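Local coordinates for protein dihydrodipicolinate synthase (Aquifex aeolicus, PDB 2EHH) that probably condenses pyruvate with aspartate semialdehyde through a Schiff base, forming 4-hydroxy-tetrahydrodipicolinate in the diaminopimelate route to lysine, at residues 204-209 / 238-243; 253-258 / 279-284. All coordinates share one frame; numbering follows the deposited sequence.

Contact 1 of 2, residues 204-209 / 238-243; sequences SVANNV and DLFKVL
Ala-206 meets Leu-239, Phe-240 and Leu-243 where the last strand of the TIM barrel, 201-204, runs into a short 3-10 turn. The partners lie in segment 238-243. Leu-243 can be followed outward. From CB the chain runs to CG and forks, and branch CD2 makes the contacts with 204-209. It presses on the backbone CA of Ala-206 at 3.5 Å, a tight carbon pair, and lies 3.8 Å from CB of the same alanine. CD2 also reaches CG1 of Val-205 at 4.2 Å, the two side chains lying alongside and running in opposing directions. The Ala-206 methyl meets the Phe-240 ring at its edge, near the ring plane, with CE1 3.5 Å from Ala-206 CB. On the Val-209 side, Leu-239 has CG anti to the backbone N (chi1 177°), which extends its two methyls to Val-209 CG2, both at 4.1 Å. No hydrogen bond crosses. The turn is held from within: Ser-204 OG accepts from Asn-207 N in an ST motif, and Asp-188 also bonds Ser-204 OG. Val-205 lies close to Thr-44, a predicted pyruvate-binding residue. Val-205 O takes two donors, Asn-208 N and, on a lone pair in the carbonyl plane, Asn-208 ND2 at 2.9 Å.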
ATOM      1  N   SER A 204      -3.224  19.693  16.664  1.00 15.92           N
ATOM      2  CA  SER A 204      -4.563  19.129  16.550  1.00 14.94           C
ATOM      3  C   SER A 204      -5.633  19.780  15.682  1.00 16.83           C
ATOM      4  O   SER A 204      -5.617  20.985  15.424  1.00 17.25           O
ATOM      5  CB  SER A 204      -5.113  18.983  17.981  1.00 15.84           C
ATOM      6  OG  SER A 204      -6.506  18.736  18.015  1.00 12.84           O
ATOM      7  N   VAL A 205      -6.570  18.940  15.240  1.00 16.05           N
ATOM      8  CA  VAL A 205      -7.720  19.365  14.457  1.00 15.23           C
ATOM      9  C   VAL A 205      -8.885  19.446  15.449  1.00 16.01           C
ATOM     10  O   VAL A 205      -9.649  20.412  15.453  1.00 15.15           O
ATOM     11  CB  VAL A 205      -8.069  18.331  13.346  1.00 15.78           C
ATOM     12  CG1 VAL A 205      -9.457  18.602  12.787  1.00 14.47           C
ATOM     13  CG2 VAL A 205      -7.038  18.408  12.226  1.00 13.09           C
ATOM     14  N   ALA A 206      -8.999  18.426  16.300  1.00 14.47           N
ATOM     15  CA  ALA A 206     -10.064  18.352  17.299  1.00 15.36           C
ATOM     16  C   ALA A 206     -10.053  19.556  18.235  1.00 16.87           C
ATOM     17  O   ALA A 206     -11.078  19.908  18.817  1.00 15.87           O
ATOM     18  CB  ALA A 206      -9.937  17.063  18.108  1.00 12.12           C
ATOM     19  N   ASN A 207      -8.882  20.168  18.373  1.00 18.47           N
ATOM     20  CA  ASN A 207      -8.688  21.346  19.213  1.00 21.04           C
ATOM     21  C   ASN A 207      -9.608  22.496  18.820  1.00 20.02           C
ATOM     22  O   ASN A 207      -9.942  23.346  19.644  1.00 18.19           O
ATOM     23  CB  ASN A 207      -7.243  21.834  19.099  1.00 23.47           C
ATOM     24  CG  ASN A 207      -6.462  21.591  20.347  1.00 24.92           C
ATOM     25  OD1 ASN A 207      -7.040  21.361  21.410  1.00 31.39           O
ATOM     26  ND2 ASN A 207      -5.143  21.656  20.247  1.00 22.37           N
ATOM     27  N   ASN A 208      -9.984  22.534  17.547  1.00 18.72           N
ATOM     28  CA  ASN A 208     -10.853  23.582  17.029  1.00 19.34           C
ATOM     29  C   ASN A 208     -12.214  23.635  17.715  1.00 19.02           C
ATOM     30  O   ASN A 208     -12.818  24.704  17.806  1.00 18.39           O
ATOM     31  CB  ASN A 208     -11.072  23.389  15.525  1.00 17.89           C
ATOM     32  CG  ASN A 208      -9.929  23.923  14.692  1.00 18.01           C
ATOM     33  OD1 ASN A 208      -9.813  25.130  14.481  1.00 16.29           O
ATOM     34  ND2 ASN A 208      -9.073  23.024  14.211  1.00 16.31           N
ATOM     35  N   VAL A 209     -12.692  22.493  18.202  1.00 18.41           N
ATOM     36  CA  VAL A 209     -14.004  22.454  18.830  1.00 19.52           C
ATOM     37  C   VAL A 209     -14.065  22.062  20.302  1.00 20.36           C
ATOM     38  O   VAL A 209     -15.021  22.413  20.986  1.00 19.32           O
ATOM     39  CB  VAL A 209     -14.961  21.556  18.024  1.00 21.96           C
ATOM     40  CG1 VAL A 209     -15.085  22.097  16.604  1.00 21.69           C
ATOM     41  CG2 VAL A 209     -14.454  20.132  18.001  1.00 21.55           C
ATOM     42  N   ASP A 238     -14.809   9.196  19.668  1.00 17.36           N
ATOM     43  CA  ASP A 238     -15.874   9.419  18.692  1.00 18.39           C
ATOM     44  C   ASP A 238     -15.681  10.745  17.955  1.00 17.26           C
ATOM     45  O   ASP A 238     -15.943  10.835  16.761  1.00 16.47           O
ATOM     46  CB  ASP A 238     -17.251   9.397  19.363  1.00 20.21           C
ATOM     47  CG  ASP A 238     -17.702   7.995  19.729  1.00 23.18           C
ATOM     48  OD1 ASP A 238     -17.012   7.024  19.349  1.00 22.17           O
ATOM     49  OD2 ASP A 238     -18.752   7.864  20.392  1.00 25.95           O
ATOM     50  N   LEU A 239     -15.225  11.775  18.668  1.00 14.92           N
ATOM     51  CA  LEU A 239     -14.986  13.070  18.036  1.00 15.51           C
ATOM     52  C   LEU A 239     -13.809  12.972  17.064  1.00 14.44           C
ATOM     53  O   LEU A 239     -13.882  13.464  15.935  1.00 13.09           O
ATOM     54  CB  LEU A 239     -14.676  14.140  19.086  1.00 15.44           C
ATOM     55  CG  LEU A 239     -14.329  15.528  18.532  1.00 17.81           C
ATOM     56  CD1 LEU A 239     -15.550  16.133  17.856  1.00 16.48           C
ATOM     57  CD2 LEU A 239     -13.844  16.431  19.660  1.00 17.93           C
ATOM     58  N   PHE A 240     -12.725  12.335  17.506  1.00 14.44           N
ATOM     59  CA  PHE A 240     -11.535  12.184  16.669  1.00 15.42           C
ATOM     60  C   PHE A 240     -11.858  11.501  15.343  1.00 16.27           C
ATOM     61  O   PHE A 240     -11.350  11.893  14.294  1.00 15.48           O
ATOM     62  CB  PHE A 240     -10.452  11.364  17.386  1.00 15.58           C
ATOM     63  CG  PHE A 240      -9.829  12.052  18.578  1.00 15.27           C
ATOM     64  CD1 PHE A 240     -10.002  13.416  18.797  1.00 16.35           C
ATOM     65  CD2 PHE A 240      -9.034  11.327  19.465  1.00 15.57           C
ATOM     66  CE1 PHE A 240      -9.393  14.049  19.879  1.00 16.19           C
ATOM     67  CE2 PHE A 240      -8.419  11.948  20.552  1.00 16.12           C
ATOM     68  CZ  PHE A 240      -8.598  13.315  20.758  1.00 17.13           C
ATOM     69  N   LYS A 241     -12.705  10.478  15.386  1.00 17.23           N
ATOM     70  CA  LYS A 241     -13.053   9.763  14.163  1.00 18.97           C
ATOM     71  C   LYS A 241     -13.993  10.535  13.236  1.00 18.00           C
ATOM     72  O   LYS A 241     -13.738  10.629  12.037  1.00 16.39           O
ATOM     73  CB  LYS A 241     -13.668   8.402  14.503  1.00 22.15           C
ATOM     74  CG  LYS A 241     -12.715   7.459  15.233  1.00 27.28           C
ATOM     75  CD  LYS A 241     -11.374   7.324  14.499  1.00 32.08           C
ATOM     76  CE  LYS A 241     -11.533   6.704  13.113  1.00 34.03           C
ATOM     77  NZ  LYS A 241     -10.271   6.799  12.312  1.00 35.73           N
ATOM     78  N   VAL A 242     -15.066  11.101  13.780  1.00 17.40           N
ATOM     79  CA  VAL A 242     -16.015  11.831  12.939  1.00 17.70           C
ATOM     80  C   VAL A 242     -15.408  13.049  12.230  1.00 17.97           C
ATOM     81  O   VAL A 242     -15.863  13.429  11.150  1.00 17.19           O
ATOM     82  CB  VAL A 242     -17.269  12.272  13.746  1.00 18.04           C
ATOM     83  CG1 VAL A 242     -16.949  13.485  14.608  1.00 17.33           C
ATOM     84  CG2 VAL A 242     -18.422  12.566  12.794  1.00 16.98           C
ATOM     85  N   LEU A 243     -14.381  13.658  12.820  1.00 17.05           N
ATOM     86  CA  LEU A 243     -13.748  14.821  12.196  1.00 16.42           C
ATOM     87  C   LEU A 243     -13.022  14.449  10.910  1.00 17.13           C
ATOM     88  O   LEU A 243     -12.555  15.319  10.178  1.00 16.96           O
ATOM     89  CB  LEU A 243     -12.777  15.491  13.170  1.00 19.59           C
ATOM     90  CG  LEU A 243     -13.384  16.583  14.060  1.00 21.70           C
ATOM     91  CD1 LEU A 243     -14.723  16.143  14.607  1.00 25.42           C
ATOM     92  CD2 LEU A 243     -12.426  16.906  15.189  1.00 21.79           C
TER

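Contact 2 of 2, residues 253-258 / 279-284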
ATOM      1  N   LYS A 253     -14.457  22.267   9.866  1.00 16.05           N
ATOM      2  CA  LYS A 253     -14.986  23.589   9.555  1.00 17.54           C
ATOM      3  C   LYS A 253     -16.505  23.536   9.697  1.00 18.55           C
ATOM      4  O   LYS A 253     -17.129  24.487  10.174  1.00 18.14           O
ATOM      5  CB  LYS A 253     -14.596  24.028   8.139  1.00 17.20           C
ATOM      6  CG  LYS A 253     -15.238  25.352   7.723  1.00 19.85           C
ATOM      7  CD  LYS A 253     -14.598  25.958   6.474  1.00 20.20           C
ATOM      8  CE  LYS A 253     -13.641  27.097   6.831  1.00 18.22           C
ATOM      9  NZ  LYS A 253     -13.194  27.850   5.619  1.00 19.35           N
ATOM     10  N   THR A 254     -17.099  22.416   9.297  1.00 17.97           N
ATOM     11  CA  THR A 254     -18.545  22.252   9.406  1.00 18.46           C
ATOM     12  C   THR A 254     -18.959  22.259  10.881  1.00 19.64           C
ATOM     13  O   THR A 254     -19.998  22.818  11.245  1.00 18.90           O
ATOM     14  CB  THR A 254     -19.018  20.935   8.757  1.00 17.85           C
ATOM     15  OG1 THR A 254     -18.674  20.931   7.363  1.00 17.42           O
ATOM     16  CG2 THR A 254     -20.530  20.788   8.900  1.00 18.73           C
ATOM     17  N   ALA A 255     -18.144  21.638  11.730  1.00 18.62           N
ATOM     18  CA  ALA A 255     -18.438  21.589  13.159  1.00 19.25           C
ATOM     19  C   ALA A 255     -18.388  22.992  13.760  1.00 19.63           C
ATOM     20  O   ALA A 255     -19.247  23.364  14.564  1.00 19.71           O
ATOM     21  CB  ALA A 255     -17.441  20.680  13.874  1.00 19.12           C
ATOM     22  N   CYS A 256     -17.375  23.762  13.378  1.00 18.10           N
ATOM     23  CA  CYS A 256     -17.230  25.126  13.877  1.00 20.49           C
ATOM     24  C   CYS A 256     -18.427  25.961  13.429  1.00 20.97           C
ATOM     25  O   CYS A 256     -18.878  26.844  14.158  1.00 22.46           O
ATOM     26  CB  CYS A 256     -15.931  25.754  13.363  1.00 18.71           C
ATOM     27  SG  CYS A 256     -14.428  24.998  14.042  1.00 20.61           S
ATOM     28  N   TRP A 257     -18.935  25.683  12.231  1.00 20.70           N
ATOM     29  CA  TRP A 257     -20.097  26.403  11.720  1.00 21.78           C
ATOM     30  C   TRP A 257     -21.291  26.083  12.607  1.00 22.50           C
ATOM     31  O   TRP A 257     -22.065  26.970  12.962  1.00 21.76           O
ATOM     32  CB  TRP A 257     -20.408  25.989  10.281  1.00 21.04           C
ATOM     33  CG  TRP A 257     -21.808  26.329   9.854  1.00 21.33           C
ATOM     34  CD1 TRP A 257     -22.317  27.573   9.598  1.00 23.08           C
ATOM     35  CD2 TRP A 257     -22.886  25.406   9.653  1.00 21.63           C
ATOM     36  NE1 TRP A 257     -23.648  27.479   9.248  1.00 20.94           N
ATOM     37  CE2 TRP A 257     -24.021  26.160   9.273  1.00 23.11           C
ATOM     38  CE3 TRP A 257     -23.003  24.013   9.757  1.00 21.45           C
ATOM     39  CZ2 TRP A 257     -25.260  25.565   8.994  1.00 22.15           C
ATOM     40  CZ3 TRP A 257     -24.235  23.422   9.481  1.00 22.39           C
ATOM     41  CH2 TRP A 257     -25.346  24.200   9.103  1.00 22.11           C
ATOM     42  N   MET A 258     -21.431  24.808  12.962  1.00 21.85           N
ATOM     43  CA  MET A 258     -22.525  24.365  13.816  1.00 22.82           C
ATOM     44  C   MET A 258     -22.461  25.048  15.178  1.00 23.11           C
ATOM     45  O   MET A 258     -23.490  25.291  15.810  1.00 22.60           O
ATOM     46  CB  MET A 258     -22.477  22.848  14.000  1.00 23.65           C
ATOM     47  CG  MET A 258     -22.728  22.065  12.724  1.00 24.15           C
ATOM     48  SD  MET A 258     -22.818  20.295  13.024  1.00 25.85           S
ATOM     49  CE  MET A 258     -23.343  19.720  11.402  1.00 24.79           C
ATOM     50  N   ASN A 279     -25.058  14.992   9.054  1.00 26.62           N
ATOM     51  CA  ASN A 279     -25.974  14.639  10.138  1.00 27.59           C
ATOM     52  C   ASN A 279     -25.278  13.751  11.164  1.00 26.59           C
ATOM     53  O   ASN A 279     -25.559  13.831  12.360  1.00 26.61           O
ATOM     54  CB  ASN A 279     -27.221  13.929   9.596  1.00 31.41           C
ATOM     55  CG  ASN A 279     -28.257  14.898   9.054  1.00 35.19           C
ATOM     56  OD1 ASN A 279     -28.586  15.894   9.700  1.00 37.98           O
ATOM     57  ND2 ASN A 279     -28.787  14.602   7.872  1.00 37.88           N
ATOM     58  N   LYS A 280     -24.376  12.897  10.692  1.00 26.25           N
ATOM     59  CA  LYS A 280     -23.630  12.017  11.583  1.00 25.32           C
ATOM     60  C   LYS A 280     -22.784  12.913  12.488  1.00 24.18           C
ATOM     61  O   LYS A 280     -22.689  12.694  13.695  1.00 23.95           O
ATOM     62  CB  LYS A 280     -22.723  11.089  10.775  1.00 27.21           C
ATOM     63  CG  LYS A 280     -21.980  10.049  11.603  1.00 31.14           C
ATOM     64  CD  LYS A 280     -22.918   8.961  12.124  1.00 34.82           C
ATOM     65  CE  LYS A 280     -22.165   7.933  12.965  1.00 35.28           C
ATOM     66  NZ  LYS A 280     -21.433   8.574  14.097  1.00 34.46           N
ATOM     67  N   LEU A 281     -22.177  13.931  11.893  1.00 22.70           N
ATOM     68  CA  LEU A 281     -21.349  14.861  12.650  1.00 22.24           C
ATOM     69  C   LEU A 281     -22.177  15.567  13.713  1.00 22.61           C
ATOM     70  O   LEU A 281     -21.788  15.614  14.875  1.00 21.41           O
ATOM     71  CB  LEU A 281     -20.723  15.902  11.721  1.00 21.15           C
ATOM     72  CG  LEU A 281     -19.970  17.044  12.414  1.00 19.68           C
ATOM     73  CD1 LEU A 281     -18.802  16.490  13.224  1.00 18.39           C
ATOM     74  CD2 LEU A 281     -19.471  18.028  11.362  1.00 19.75           C
ATOM     75  N   ARG A 282     -23.325  16.112  13.313  1.00 23.12           N
ATOM     76  CA  ARG A 282     -24.184  16.816  14.259  1.00 24.22           C
ATOM     77  C   ARG A 282     -24.544  15.916  15.432  1.00 24.25           C
ATOM     78  O   ARG A 282     -24.509  16.345  16.586  1.00 24.04           O
ATOM     79  CB  ARG A 282     -25.464  17.312  13.572  1.00 24.43           C
ATOM     80  CG  ARG A 282     -26.408  18.070  14.505  1.00 26.24           C
ATOM     81  CD  ARG A 282     -27.686  18.473  13.786  1.00 26.16           C
ATOM     82  NE  ARG A 282     -27.416  19.393  12.684  1.00 26.04           N
ATOM     83  CZ  ARG A 282     -27.112  20.676  12.845  1.00 26.05           C
ATOM     84  NH1 ARG A 282     -27.044  21.196  14.064  1.00 25.09           N
ATOM     85  NH2 ARG A 282     -26.867  21.436  11.789  1.00 25.73           N
ATOM     86  N   GLU A 283     -24.882  14.664  15.141  1.00 25.03           N
ATOM     87  CA  GLU A 283     -25.245  13.731  16.196  1.00 26.37           C
ATOM     88  C   GLU A 283     -24.095  13.470  17.154  1.00 25.58           C
ATOM     89  O   GLU A 283     -24.306  13.334  18.358  1.00 24.71           O
ATOM     90  CB  GLU A 283     -25.752  12.411  15.604  1.00 28.53           C
ATOM     91  CG  GLU A 283     -27.169  12.510  15.064  1.00 33.07           C
ATOM     92  CD  GLU A 283     -28.099  13.246  16.020  1.00 36.54           C
ATOM     93  OE1 GLU A 283     -28.211  12.826  17.192  1.00 38.20           O
ATOM     94  OE2 GLU A 283     -28.716  14.248  15.600  1.00 38.29           O
ATOM     95  N   VAL A 284     -22.873  13.404  16.636  1.00 24.60           N
ATOM     96  CA  VAL A 284     -21.729  13.179  17.511  1.00 23.13           C
ATOM     97  C   VAL A 284     -21.517  14.392  18.419  1.00 22.99           C
ATOM     98  O   VAL A 284     -21.331  14.251  19.631  1.00 22.71           O
ATOM     99  CB  VAL A 284     -20.436  12.911  16.703  1.00 23.38           C
ATOM    100  CG1 VAL A 284     -19.236  12.858  17.640  1.00 23.31           C
ATOM    101  CG2 VAL A 284     -20.561  11.591  15.954  1.00 23.43           C
TER
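Helices 253-258 and 279-284 cross at -57° with their axes 10.5 Å apart, and the nearest CA atoms belong to Ala-255 and Leu-281. Both helices belong to the C-terminal helical part that follows the barrel. Leu-281 is an apolar bridge between them. Its CD2 meets Thr-254 CG2 at 3.8 Å and also touches the backbone N and the CB of Ala-255. Thr-254 turns only carbon to this leucine; its OG1 bonds Ile-250 O on its own helix. Met-258 reaches across as an extended chain beyond CG. Its sulfur SD lies 3.9 Å from Arg-282 CA. Its methyl CE touches CB of Arg-282 and Leu-281 CD2, the latter at 4.2 Å. The same methyl sits over one face of the Arg-282 guanidinium, offset toward the rim. The arginine chain bends at chi3 (-63°), which swings the guanidinium toward Trp-257 and brings NH2 to 4.0 Å from Trp-257 CZ3. The indole and guanidinium planes stand 77° apart. With an alanine here in place of Met-258, Leu-281 CD2 and the Arg-282 face are likely to lose their methyl partner and a gap to open between the helices. The charged end has its own mate, since Arg-282 NH1 forms a salt bridge with the C-terminal carboxylate of Asn-294. No hydrogen bond joins the two segments; they are held by apolar contact and by the methionine methyl over the guanidinium face, while the arginine's charge ties the chain terminus to this helix.

In the fold
From the N terminus, the chain first builds the eight-stranded barrel. Contact 1 follows its last strand, 201-204. It closes a largely helical loop, made by helix 211-223 and most of helix 226-242, back onto the turn after that strand. Contact 2 opens only after contact 1 has closed, so the two are in series and neither nests nor crosses. It closes a second, mostly non-helical loop between helices 250-258 and 275-287. The two contacts also touch. Val-242 packs on Leu-281 and Val-284, and Val-209 on Ala-255 and Cys-256. Helices 226-242, 250-258 and 275-287 are thereby joined to one another and to the barrel.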